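Local coordinates for protein monovalent Na+/H+ antiporter subunit D (Dietzia sp. DQ12-45-1b, PDB 7D3U) that probably serves as one subunit of a multi-subunit Mrp antiporter that exchanges sodium ions for protons across the bacterial cell membrane, at residues Thr175-Gly180 against Leu214-Ile219; Tyr255-Ile260 against Tyr310-Val315; Ala295-Leu300 against Ala339-Ile344; Arg354-Leu359 against Leu423-Gly428. All coordinates share one frame; numbering follows the deposited sequence.

How the contacts relate
Contacts 1, 2 and 3 are buried helix-helix contacts of the membrane domain. Contact 4, a loop against a helix and the farthest from the chain's centre, is still largely buried but has partly exposed loop residues; like contact 1 it borders subunits A and C. Contacts 1 and 2 touch through Leu217 and Ile257, linking four helices in succession. Contacts 2 and 3 both use helix 296-316, with about 24 Å between their centres. Contact 4 meets contact 3 where Ile299 packs on Leu356 and Ile425. Chemistry follows place: contact 1 is wholly apolar, contact 2 adds one tyrosine hydroxyl bond, contact 3 is carried by a leucine and a phenylalanine, and contact 4 couples backbone polarity with one leucine.

Contact 1: residues Thr175-Gly180 against Leu214-Ile219; sequences TILLIG and LFALAI. With LMT (dodecyl-beta-D-maltoside), chain N.
Two antiparallel transmembrane helices, 157-187 and 204-221, pack closely where Leu177 and Ile176 straddle Ala216. Over these segments the axes approach to 8.2 Å, a spacing that the small methyl of Ala216 permits. That methyl points at the other helix and touches its backbone as well as its side chains: Ala216 CB lies 3.4 Å from Leu177 N and 3.7 Å from Leu177 CB. Ile176 adds its CG2 branch, 3.7 Å from Ala216 CB. Its longer branch, with CG1 beside the backbone N (chi1 -70°), extends instead to a second group, where Ile176 CD1 meets Ile219 CD1 at 4.0 Å and approaches the Phe215 ring obliquely at CE2. Ile219 CD1 itself lies over one face of that ring, near the rim. Beyond Ala216, Leu177 CD1 meets Leu217 CD2 at 3.7 Å. The alkyl chain of a dodecyl maltoside runs along another part of helix 204-221, its C11 3.7 Å from Ala218 CB. Val573 of the neighbouring subunit A packs on Ile176 and Ile219. Every touching side chain is apolar and buried, so this contact depends on shape and dispersion, with no polar bond formed between the segments.

Contact 2: residues Tyr255-Ile260 against Tyr310-Val315; sequences YAIYRI and YILLGV
Tyr258 reaches across to the helix of Ile311, and its hydroxyl donates a 2.8 Å bond from Tyr258 OH to Ile311 O. The donor stands above the carbonyl plane, 43° out of it. The same oxygen accepts from Gly314 N on the opposite face of that plane, so a donor on each side grips it where helix 296-316 departs from regular hydrogen bonding. Gly314 brings no side chain between, and Tyr258 OH lies 3.5 Å from Gly314 CA. Val315 covers one face of the ring in a CH-pi contact, with Val315 CB 4.1 Å from the Tyr258 ring centroid and 13° off the normal. Ile311 O instead sits at the ring edge, near the plane. This is the close-fitting part of the contact; the remainder is aliphatic, loosening toward Val315. Ile257 CG2, anti to its backbone N, is directed at Leu312 CD2 and meets it at 3.7 Å, but comes no nearer than 4.5 Å to Val315 CG1. The touching residues are all buried, and the Ile257 side faces bound detergent. Tyr258 also packs on Leu323. The two segments run nearly parallel, 7° apart, with axes 10.0 Å apart. Tyr258 inserts among Ile311, Leu312, Gly314 and Val315 as a knob into a hole, a form of packing well known between membrane helices.

Contact 3: residues Ala295-Leu300 against Ala339-Ile344; sequences APRSIL and ALFLAI
Leu300 drives in among Phe341, Leu340 and Ile344, and its carbons meet the three in turn, CB and CD1 sharing the ring of Phe341. Its CB rests against the far end of the phenylalanine ring, with Leu300 CB 3.5 Å from Phe341 CZ. From there CG turns to the side of the backbone N, anti to the carbonyl carbon (chi1 -55°), and the chain divides. One branch carries on over the ring: Leu300 CD1 lies 4.2 Å from the Phe341 ring centroid and 18° off its normal, a CH-pi contact displaced toward the rim. That methyl also touches the opposing backbone, with Leu300 CD1 3.6 Å from Leu340 O, and reaches Ile344 CG1 at 4.0 Å. The other branch turns to Leu340, Leu300 CD2 standing 3.9 Å from Leu340 CG.

The segments belong to helices 296-316 and 320-350, which follow one another in the chain through a short turn and form an antiparallel helical hairpin. Their local axes lie 10.2 Å apart, leaving room for the leucine and the aromatic ring between them. Arg297 uses the aliphatic part of its chain here, entering at the edge of the ring in its plane, with Arg297 CG 3.6 Å from Phe341 CE1. Beyond CG the chain bends away from the ring, and NE forms a salt bridge with Glu348. Near the start of helix 296-316, just after the N-cap residue Ala295, the ring of Pro296 packs on the CG2 branch of Ile344.

Contact 4: residues Arg354-Leu359 against Leu423-Gly428; sequences RRLGQL and LKIWTG
Leu423 O, in the helix whose Gly428 meets Gly357, is gripped twice by Thr427: Thr427 OG1 donates to Leu423 O at 2.7 Å, and Thr427 N reaches Leu423 O from the opposite face of the carbonyl plane at 2.8 Å. The threonine hydroxyl thereby stays tied to its own helix. This is the end region of helix 405-430, which widens into a pi-type turn at 426-428, and across it lies the loop that joins helix 320-350 to helix 362-365. The contact is thus a loop packed on the last turns of a helix, beside neighbouring subunits A and C.

Polar contact between loop and helix is slight. Gly357 N donates weakly to Gly428 O, at 3.0 Å with a bent N-H...acceptor angle of 128°. Gly357 turns the loop at this point with a phi of 113°, a value mainly open to glycine. On the helix, Gly428 has no side chain to hold the loop off, so the backbones come close, with Gly357 CA 4.5 Å from Gly428 CA. Outward from the helix, Gln358 NE2 donates to Thr113 O of subunit C, linking the same loop to that chain.

Leu356 provides the apolar half. With CG anti to its carbonyl carbon (chi1 -70°), it reaches along the helix surface with one methyl, which rests over backbone and side chain together. Leu356 CD1 lies 4.0 Å from Lys424 O. On the next residue, Leu356 CD1 meets Ile425 CG1 at 4.1 Å.

Contact 1: residues Thr175-Gly180 against Leu214-Ile219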
# COMPACT_ATOMS: atom_id res chain seq x y z
N THR A 175 1.01 9.98 -11.24
CA THR A 175 1.38 11.09 -12.12
C THR A 175 2.88 11.35 -12.09
O THR A 175 3.45 11.75 -13.11
CB THR A 175 0.61 12.34 -11.72
OG1 THR A 175 -0.79 12.05 -11.71
CG2 THR A 175 0.87 13.43 -12.72
N ILE A 176 3.54 11.12 -10.95
CA ILE A 176 4.99 11.22 -10.92
C ILE A 176 5.62 10.14 -11.79
O ILE A 176 6.60 10.38 -12.50
CB ILE A 176 5.50 11.16 -9.47
CG1 ILE A 176 5.12 12.43 -8.72
CG2 ILE A 176 7.00 10.97 -9.44
CD1 ILE A 176 5.54 12.43 -7.28
N LEU A 177 5.05 8.93 -11.76
CA LEU A 177 5.51 7.87 -12.66
C LEU A 177 5.31 8.28 -14.11
O LEU A 177 6.16 8.00 -14.97
CB LEU A 177 4.76 6.58 -12.36
CG LEU A 177 5.44 5.22 -12.56
CD1 LEU A 177 4.57 4.13 -11.98
CD2 LEU A 177 5.72 4.95 -14.02
N LEU A 178 4.19 8.94 -14.41
CA LEU A 178 3.93 9.37 -15.78
C LEU A 178 4.93 10.44 -16.22
O LEU A 178 5.41 10.41 -17.35
CB LEU A 178 2.50 9.90 -15.90
CG LEU A 178 2.09 10.34 -17.29
CD1 LEU A 178 2.09 9.16 -18.23
CD2 LEU A 178 0.72 10.99 -17.24
N ILE A 179 5.25 11.38 -15.34
CA ILE A 179 6.23 12.40 -15.67
C ILE A 179 7.61 11.77 -15.85
O ILE A 179 8.37 12.18 -16.74
CB ILE A 179 6.25 13.50 -14.58
CG1 ILE A 179 4.91 14.22 -14.54
CG2 ILE A 179 7.37 14.49 -14.84
CD1 ILE A 179 4.83 15.29 -13.49
N GLY A 180 7.94 10.77 -15.04
CA GLY A 180 9.20 10.08 -15.22
C GLY A 180 9.28 9.34 -16.54
O GLY A 180 10.31 9.37 -17.21
N LEU A 214 11.55 5.46 -10.17
CA LEU A 214 11.78 4.64 -8.98
C LEU A 214 11.20 5.30 -7.73
O LEU A 214 10.75 4.60 -6.83
CB LEU A 214 13.27 4.38 -8.80
CG LEU A 214 13.92 3.46 -9.83
CD1 LEU A 214 15.39 3.29 -9.53
CD2 LEU A 214 13.22 2.12 -9.85
N PHE A 215 11.19 6.63 -7.67
CA PHE A 215 10.63 7.31 -6.51
C PHE A 215 9.12 7.22 -6.51
O PHE A 215 8.50 7.07 -5.45
CB PHE A 215 11.10 8.76 -6.50
CG PHE A 215 10.30 9.65 -5.59
CD1 PHE A 215 10.19 9.36 -4.24
CD2 PHE A 215 9.68 10.78 -6.08
CE1 PHE A 215 9.46 10.18 -3.41
CE2 PHE A 215 8.95 11.60 -5.25
CZ PHE A 215 8.84 11.30 -3.91
N ALA A 216 8.49 7.30 -7.68
CA ALA A 216 7.05 7.06 -7.76
C ALA A 216 6.71 5.64 -7.33
O ALA A 216 5.76 5.42 -6.57
CB ALA A 216 6.54 7.32 -9.17
N LEU A 217 7.49 4.66 -7.80
CA LEU A 217 7.26 3.28 -7.38
C LEU A 217 7.55 3.07 -5.90
O LEU A 217 6.95 2.20 -5.27
CB LEU A 217 8.10 2.33 -8.23
CG LEU A 217 7.75 2.35 -9.72
CD1 LEU A 217 8.85 1.73 -10.55
CD2 LEU A 217 6.43 1.64 -9.95
N ALA A 218 8.45 3.87 -5.33
CA ALA A 218 8.71 3.79 -3.90
C ALA A 218 7.56 4.38 -3.09
O ALA A 218 7.21 3.86 -2.03
CB ALA A 218 10.01 4.50 -3.56
N ILE A 219 6.97 5.48 -3.57
CA ILE A 219 5.74 5.99 -2.97
C ILE A 219 4.67 4.91 -3.00
O ILE A 219 4.00 4.64 -2.00
CB ILE A 219 5.26 7.26 -3.69
CG1 ILE A 219 6.29 8.37 -3.61
CG2 ILE A 219 3.95 7.73 -3.09
CD1 ILE A 219 5.91 9.58 -4.43
C1B LMT N . 30.16 10.79 -5.86
C2B LMT N . 30.83 12.09 -6.34
C3B LMT N . 32.15 11.78 -7.08
C4B LMT N . 31.93 10.75 -8.22
C5B LMT N . 31.06 9.60 -7.67
C6B LMT N . 31.65 8.26 -8.07
O1B LMT N . 28.88 10.74 -6.40
O2B LMT N . 29.95 12.72 -7.17
O3B LMT N . 33.14 11.40 -6.21
O4' LMT N . 31.29 11.33 -9.28
O5B LMT N . 30.89 9.68 -6.28
O6B LMT N . 30.98 7.24 -7.45
C1' LMT N . 24.91 10.57 -5.59
C2' LMT N . 25.61 11.73 -4.88
C3' LMT N . 27.06 11.90 -5.42
C4' LMT N . 27.81 10.56 -5.51
C5' LMT N . 26.85 9.55 -6.17
C6' LMT N . 27.46 8.19 -6.40
O1' LMT N . 23.70 10.32 -5.02
O2' LMT N . 24.92 12.87 -5.14
O3' LMT N . 27.76 12.76 -4.63
O5' LMT N . 25.69 9.41 -5.41
O6' LMT N . 28.02 7.82 -5.21
C1 LMT N . 22.60 10.60 -5.84
C2 LMT N . 21.46 9.86 -5.21
C3 LMT N . 20.09 10.35 -5.54
C4 LMT N . 19.16 9.75 -4.51
C5 LMT N . 17.78 10.27 -4.71
C6 LMT N . 16.99 9.41 -5.62
C7 LMT N . 15.78 8.89 -4.90
C8 LMT N . 15.26 7.71 -5.63
C9 LMT N . 14.24 6.93 -4.88
C10 LMT N . 14.72 5.51 -4.82
C11 LMT N . 13.62 4.59 -4.42
C12 LMT N . 14.03 3.16 -4.53

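Contact 2: residues Tyr255-Ile260 against Tyr310-Val315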
# COMPACT_ATOMS: atom_id res chain seq x y z
N TYR A 255 8.16 -5.33 -7.55
CA TYR A 255 8.57 -5.98 -8.80
C TYR A 255 9.01 -4.95 -9.82
O TYR A 255 9.98 -5.18 -10.56
CB TYR A 255 7.43 -6.84 -9.35
CG TYR A 255 7.60 -7.22 -10.80
CD1 TYR A 255 8.34 -8.33 -11.16
CD2 TYR A 255 7.01 -6.47 -11.81
CE1 TYR A 255 8.49 -8.68 -12.49
CE2 TYR A 255 7.15 -6.81 -13.13
CZ TYR A 255 7.90 -7.92 -13.47
OH TYR A 255 8.05 -8.27 -14.79
N ALA A 256 8.32 -3.82 -9.89
CA ALA A 256 8.69 -2.78 -10.84
C ALA A 256 10.04 -2.18 -10.51
O ALA A 256 10.86 -1.95 -11.40
CB ALA A 256 7.63 -1.70 -10.88
N ILE A 257 10.30 -1.92 -9.22
CA ILE A 257 11.60 -1.39 -8.83
C ILE A 257 12.70 -2.38 -9.19
O ILE A 257 13.75 -2.00 -9.73
CB ILE A 257 11.62 -1.05 -7.33
CG1 ILE A 257 10.74 0.17 -7.04
CG2 ILE A 257 13.04 -0.79 -6.86
CD1 ILE A 257 10.87 0.70 -5.64
N TYR A 258 12.46 -3.66 -8.92
CA TYR A 258 13.44 -4.69 -9.26
C TYR A 258 13.73 -4.69 -10.76
O TYR A 258 14.89 -4.60 -11.18
CB TYR A 258 12.93 -6.06 -8.82
CG TYR A 258 13.39 -6.47 -7.45
CD1 TYR A 258 12.93 -5.81 -6.32
CD2 TYR A 258 14.27 -7.53 -7.28
CE1 TYR A 258 13.34 -6.18 -5.06
CE2 TYR A 258 14.68 -7.91 -6.02
CZ TYR A 258 14.22 -7.23 -4.92
OH TYR A 258 14.62 -7.60 -3.66
N ARG A 259 12.68 -4.77 -11.58
CA ARG A 259 12.87 -4.85 -13.02
C ARG A 259 13.55 -3.60 -13.56
O ARG A 259 14.46 -3.69 -14.40
CB ARG A 259 11.53 -5.07 -13.72
CG ARG A 259 11.64 -5.24 -15.22
CD ARG A 259 12.14 -6.62 -15.56
NE ARG A 259 11.11 -7.63 -15.41
CZ ARG A 259 11.33 -8.94 -15.42
NH1 ARG A 259 12.56 -9.40 -15.58
NH2 ARG A 259 10.32 -9.79 -15.28
N ILE A 260 13.14 -2.42 -13.09
CA ILE A 260 13.70 -1.18 -13.61
C ILE A 260 15.17 -1.05 -13.24
O ILE A 260 16.02 -0.79 -14.09
CB ILE A 260 12.88 0.03 -13.11
CG1 ILE A 260 11.50 0.04 -13.76
CG2 ILE A 260 13.61 1.32 -13.43
CD1 ILE A 260 11.55 -0.12 -15.25
N TYR A 310 12.54 -4.54 3.99
CA TYR A 310 13.32 -5.77 3.96
C TYR A 310 13.52 -6.26 2.53
O TYR A 310 14.64 -6.59 2.12
CB TYR A 310 12.64 -6.85 4.78
CG TYR A 310 13.20 -7.07 6.16
CD1 TYR A 310 14.26 -7.93 6.37
CD2 TYR A 310 12.66 -6.42 7.26
CE1 TYR A 310 14.77 -8.14 7.63
CE2 TYR A 310 13.16 -6.62 8.52
CZ TYR A 310 14.22 -7.48 8.70
OH TYR A 310 14.73 -7.68 9.96
N ILE A 311 12.44 -6.32 1.76
CA ILE A 311 12.50 -6.88 0.41
C ILE A 311 13.37 -6.01 -0.49
O ILE A 311 14.30 -6.49 -1.15
CB ILE A 311 11.09 -7.03 -0.18
CG1 ILE A 311 10.25 -7.96 0.69
CG2 ILE A 311 11.16 -7.56 -1.59
CD1 ILE A 311 8.78 -7.90 0.38
N LEU A 312 13.08 -4.71 -0.53
CA LEU A 312 13.82 -3.80 -1.40
C LEU A 312 15.30 -3.76 -1.06
O LEU A 312 16.10 -3.37 -1.91
CB LEU A 312 13.22 -2.40 -1.33
CG LEU A 312 12.01 -2.19 -2.23
CD1 LEU A 312 11.45 -0.78 -2.06
CD2 LEU A 312 12.36 -2.47 -3.67
N LEU A 313 15.67 -4.15 0.16
CA LEU A 313 17.09 -4.27 0.48
C LEU A 313 17.77 -5.29 -0.42
O LEU A 313 18.97 -5.21 -0.66
CB LEU A 313 17.26 -4.65 1.95
CG LEU A 313 18.68 -4.55 2.51
CD1 LEU A 313 19.18 -3.13 2.39
CD2 LEU A 313 18.70 -5.01 3.95
N GLY A 314 17.00 -6.26 -0.93
CA GLY A 314 17.58 -7.24 -1.83
C GLY A 314 18.07 -6.65 -3.13
O GLY A 314 18.98 -7.19 -3.76
N VAL A 315 17.49 -5.52 -3.56
CA VAL A 315 17.98 -4.85 -4.75
C VAL A 315 19.07 -3.83 -4.43
O VAL A 315 19.82 -3.44 -5.34
CB VAL A 315 16.83 -4.16 -5.51
CG1 VAL A 315 16.19 -3.07 -4.67
CG2 VAL A 315 17.33 -3.59 -6.82

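Contact 3: residues Ala295-Leu300 against Ala339-Ile344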
# COMPACT_ATOMS: atom_id res chain seq x y z
N ALA A 295 -3.62 -1.03 17.71
CA ALA A 295 -4.67 -1.77 17.03
C ALA A 295 -4.09 -2.99 16.32
O ALA A 295 -2.96 -2.94 15.83
CB ALA A 295 -5.40 -0.89 16.02
N PRO A 296 -4.84 -4.09 16.24
CA PRO A 296 -4.27 -5.30 15.62
C PRO A 296 -4.00 -5.15 14.14
O PRO A 296 -2.91 -5.51 13.68
CB PRO A 296 -5.35 -6.36 15.90
CG PRO A 296 -6.60 -5.59 16.10
CD PRO A 296 -6.20 -4.31 16.76
N ARG A 297 -4.95 -4.62 13.37
CA ARG A 297 -4.74 -4.47 11.94
C ARG A 297 -3.96 -3.22 11.58
O ARG A 297 -3.52 -3.10 10.43
CB ARG A 297 -6.09 -4.47 11.20
CG ARG A 297 -6.03 -5.14 9.85
CD ARG A 297 -7.37 -5.71 9.45
NE ARG A 297 -8.46 -4.83 9.83
CZ ARG A 297 -8.87 -3.79 9.10
NH1 ARG A 297 -8.27 -3.51 7.96
NH2 ARG A 297 -9.88 -3.04 9.53
N SER A 298 -3.79 -2.29 12.51
CA SER A 298 -2.92 -1.14 12.27
C SER A 298 -1.46 -1.45 12.55
O SER A 298 -0.59 -0.71 12.07
CB SER A 298 -3.37 0.04 13.13
OG SER A 298 -2.26 0.86 13.46
N ILE A 299 -1.18 -2.50 13.31
CA ILE A 299 0.19 -2.95 13.50
C ILE A 299 0.72 -3.59 12.22
O ILE A 299 1.86 -3.35 11.81
CB ILE A 299 0.27 -3.92 14.69
CG1 ILE A 299 0.32 -3.14 16.01
CG2 ILE A 299 1.46 -4.84 14.55
CD1 ILE A 299 0.27 -4.02 17.23
N LEU A 300 -0.11 -4.41 11.57
CA LEU A 300 0.31 -5.12 10.37
C LEU A 300 0.62 -4.18 9.22
O LEU A 300 1.41 -4.54 8.35
CB LEU A 300 -0.76 -6.13 9.97
CG LEU A 300 -1.15 -7.13 11.05
CD1 LEU A 300 -2.27 -8.03 10.58
CD2 LEU A 300 0.06 -7.96 11.46
N ALA A 339 -1.59 -14.21 4.90
CA ALA A 339 -2.04 -15.10 5.96
C ALA A 339 -2.18 -14.38 7.30
O ALA A 339 -2.81 -14.93 8.21
CB ALA A 339 -1.07 -16.27 6.12
N LEU A 340 -1.61 -13.19 7.43
CA LEU A 340 -1.69 -12.44 8.68
C LEU A 340 -2.87 -11.48 8.69
O LEU A 340 -3.50 -11.28 9.73
CB LEU A 340 -0.39 -11.67 8.92
CG LEU A 340 0.16 -11.65 10.34
CD1 LEU A 340 -0.11 -12.96 11.04
CD2 LEU A 340 1.64 -11.35 10.32
N PHE A 341 -3.19 -10.89 7.54
CA PHE A 341 -4.39 -10.07 7.43
C PHE A 341 -5.65 -10.91 7.36
O PHE A 341 -6.75 -10.38 7.57
CB PHE A 341 -4.31 -9.17 6.20
CG PHE A 341 -3.58 -7.88 6.43
CD1 PHE A 341 -4.14 -6.88 7.19
CD2 PHE A 341 -2.34 -7.67 5.86
CE1 PHE A 341 -3.47 -5.70 7.40
CE2 PHE A 341 -1.67 -6.49 6.06
CZ PHE A 341 -2.23 -5.50 6.83
N LEU A 342 -5.52 -12.21 7.06
CA LEU A 342 -6.67 -13.10 7.03
C LEU A 342 -6.96 -13.72 8.39
O LEU A 342 -8.11 -14.08 8.67
CB LEU A 342 -6.45 -14.22 6.01
CG LEU A 342 -6.50 -13.83 4.53
CD1 LEU A 342 -6.20 -15.04 3.66
CD2 LEU A 342 -7.85 -13.25 4.19
N ALA A 343 -5.95 -13.85 9.25
CA ALA A 343 -6.18 -14.34 10.60
C ALA A 343 -6.69 -13.22 11.50
O ALA A 343 -7.68 -13.39 12.22
CB ALA A 343 -4.90 -14.95 11.17
N ILE A 344 -6.03 -12.07 11.47
CA ILE A 344 -6.52 -10.91 12.21
C ILE A 344 -7.80 -10.39 11.58
O ILE A 344 -8.68 -9.87 12.28
CB ILE A 344 -5.43 -9.83 12.28
CG1 ILE A 344 -4.26 -10.32 13.13
CG2 ILE A 344 -5.98 -8.54 12.86
CD1 ILE A 344 -4.65 -10.69 14.54

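Contact 4: residues Arg354-Leu359 against Leu423-Gly428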
# COMPACT_ATOMS: atom_id res chain seq x y z
N ARG A 354 -11.49 -3.92 17.39
CA ARG A 354 -11.22 -3.43 18.74
C ARG A 354 -9.73 -3.18 18.88
O ARG A 354 -8.94 -3.50 18.00
CB ARG A 354 -11.70 -4.42 19.80
CG ARG A 354 -13.14 -4.86 19.63
CD ARG A 354 -13.45 -6.07 20.49
NE ARG A 354 -14.82 -6.53 20.30
CZ ARG A 354 -15.87 -6.02 20.94
NH1 ARG A 354 -15.72 -5.03 21.80
NH2 ARG A 354 -17.08 -6.51 20.70
N ARG A 355 -9.35 -2.60 20.02
CA ARG A 355 -7.95 -2.36 20.33
C ARG A 355 -7.32 -3.66 20.83
O ARG A 355 -7.93 -4.73 20.80
CB ARG A 355 -7.81 -1.24 21.35
CG ARG A 355 -8.42 0.07 20.91
CD ARG A 355 -7.41 1.20 21.00
NE ARG A 355 -6.76 1.23 22.31
CZ ARG A 355 -5.74 2.03 22.62
NH1 ARG A 355 -5.26 2.86 21.71
NH2 ARG A 355 -5.21 1.99 23.83
N LEU A 356 -6.08 -3.58 21.29
CA LEU A 356 -5.41 -4.72 21.90
C LEU A 356 -5.71 -4.73 23.39
O LEU A 356 -5.42 -3.76 24.10
CB LEU A 356 -3.90 -4.67 21.66
CG LEU A 356 -3.42 -4.92 20.23
CD1 LEU A 356 -1.93 -5.18 20.22
CD2 LEU A 356 -4.17 -6.07 19.61
N GLY A 357 -6.31 -5.82 23.87
CA GLY A 357 -6.71 -5.95 25.25
C GLY A 357 -8.21 -6.00 25.46
O GLY A 357 -8.66 -6.47 26.51
N GLN A 358 -8.99 -5.54 24.48
CA GLN A 358 -10.44 -5.63 24.59
C GLN A 358 -10.93 -7.06 24.41
O GLN A 358 -12.04 -7.39 24.85
CB GLN A 358 -11.11 -4.71 23.58
CG GLN A 358 -10.49 -3.33 23.50
CD GLN A 358 -10.55 -2.59 24.82
OE1 GLN A 358 -9.54 -2.10 25.31
NE2 GLN A 358 -11.74 -2.51 25.40
N LEU A 359 -10.14 -7.91 23.76
CA LEU A 359 -10.42 -9.33 23.63
C LEU A 359 -9.38 -10.12 24.41
O LEU A 359 -8.31 -9.61 24.75
CB LEU A 359 -10.42 -9.77 22.17
CG LEU A 359 -11.49 -9.14 21.27
CD1 LEU A 359 -11.13 -9.32 19.81
CD2 LEU A 359 -12.85 -9.75 21.57
N LEU A 423 4.26 -10.50 19.51
CA LEU A 423 3.94 -11.02 20.84
C LEU A 423 2.97 -10.10 21.56
O LEU A 423 2.14 -10.58 22.34
CB LEU A 423 5.21 -11.19 21.66
CG LEU A 423 6.05 -12.42 21.35
CD1 LEU A 423 7.22 -12.52 22.30
CD2 LEU A 423 5.20 -13.67 21.41
N LYS A 424 3.05 -8.80 21.33
CA LYS A 424 2.05 -7.89 21.88
C LYS A 424 0.66 -8.23 21.36
O LYS A 424 -0.31 -8.25 22.13
CB LYS A 424 2.41 -6.44 21.56
CG LYS A 424 1.80 -5.43 22.50
CD LYS A 424 2.73 -4.25 22.71
CE LYS A 424 3.22 -3.69 21.39
NZ LYS A 424 2.09 -3.28 20.51
N ILE A 425 0.55 -8.51 20.06
CA ILE A 425 -0.74 -8.92 19.51
C ILE A 425 -1.18 -10.24 20.12
O ILE A 425 -2.32 -10.39 20.58
CB ILE A 425 -0.66 -9.02 17.98
CG1 ILE A 425 -0.45 -7.65 17.36
CG2 ILE A 425 -1.94 -9.62 17.43
CD1 ILE A 425 -0.42 -7.67 15.85
N TRP A 426 -0.28 -11.23 20.13
CA TRP A 426 -0.60 -12.56 20.66
C TRP A 426 -1.01 -12.50 22.12
O TRP A 426 -1.83 -13.32 22.56
CB TRP A 426 0.62 -13.47 20.47
CG TRP A 426 0.51 -14.83 21.06
CD1 TRP A 426 1.12 -15.28 22.20
CD2 TRP A 426 -0.21 -15.95 20.53
NE1 TRP A 426 0.80 -16.59 22.42
CE2 TRP A 426 -0.02 -17.03 21.41
CE3 TRP A 426 -1.02 -16.13 19.41
CZ2 TRP A 426 -0.59 -18.27 21.20
CZ3 TRP A 426 -1.59 -17.37 19.20
CH2 TRP A 426 -1.38 -18.42 20.09
N THR A 427 -0.48 -11.54 22.88
CA THR A 427 -0.81 -11.43 24.29
C THR A 427 -2.09 -10.63 24.51
O THR A 427 -2.87 -10.95 25.41
CB THR A 427 0.35 -10.77 25.04
OG1 THR A 427 1.55 -11.53 24.82
CG2 THR A 427 0.07 -10.72 26.53
N GLY A 428 -2.33 -9.61 23.69
CA GLY A 428 -3.51 -8.79 23.86
C GLY A 428 -4.76 -9.32 23.21
O GLY A 428 -5.84 -8.79 23.48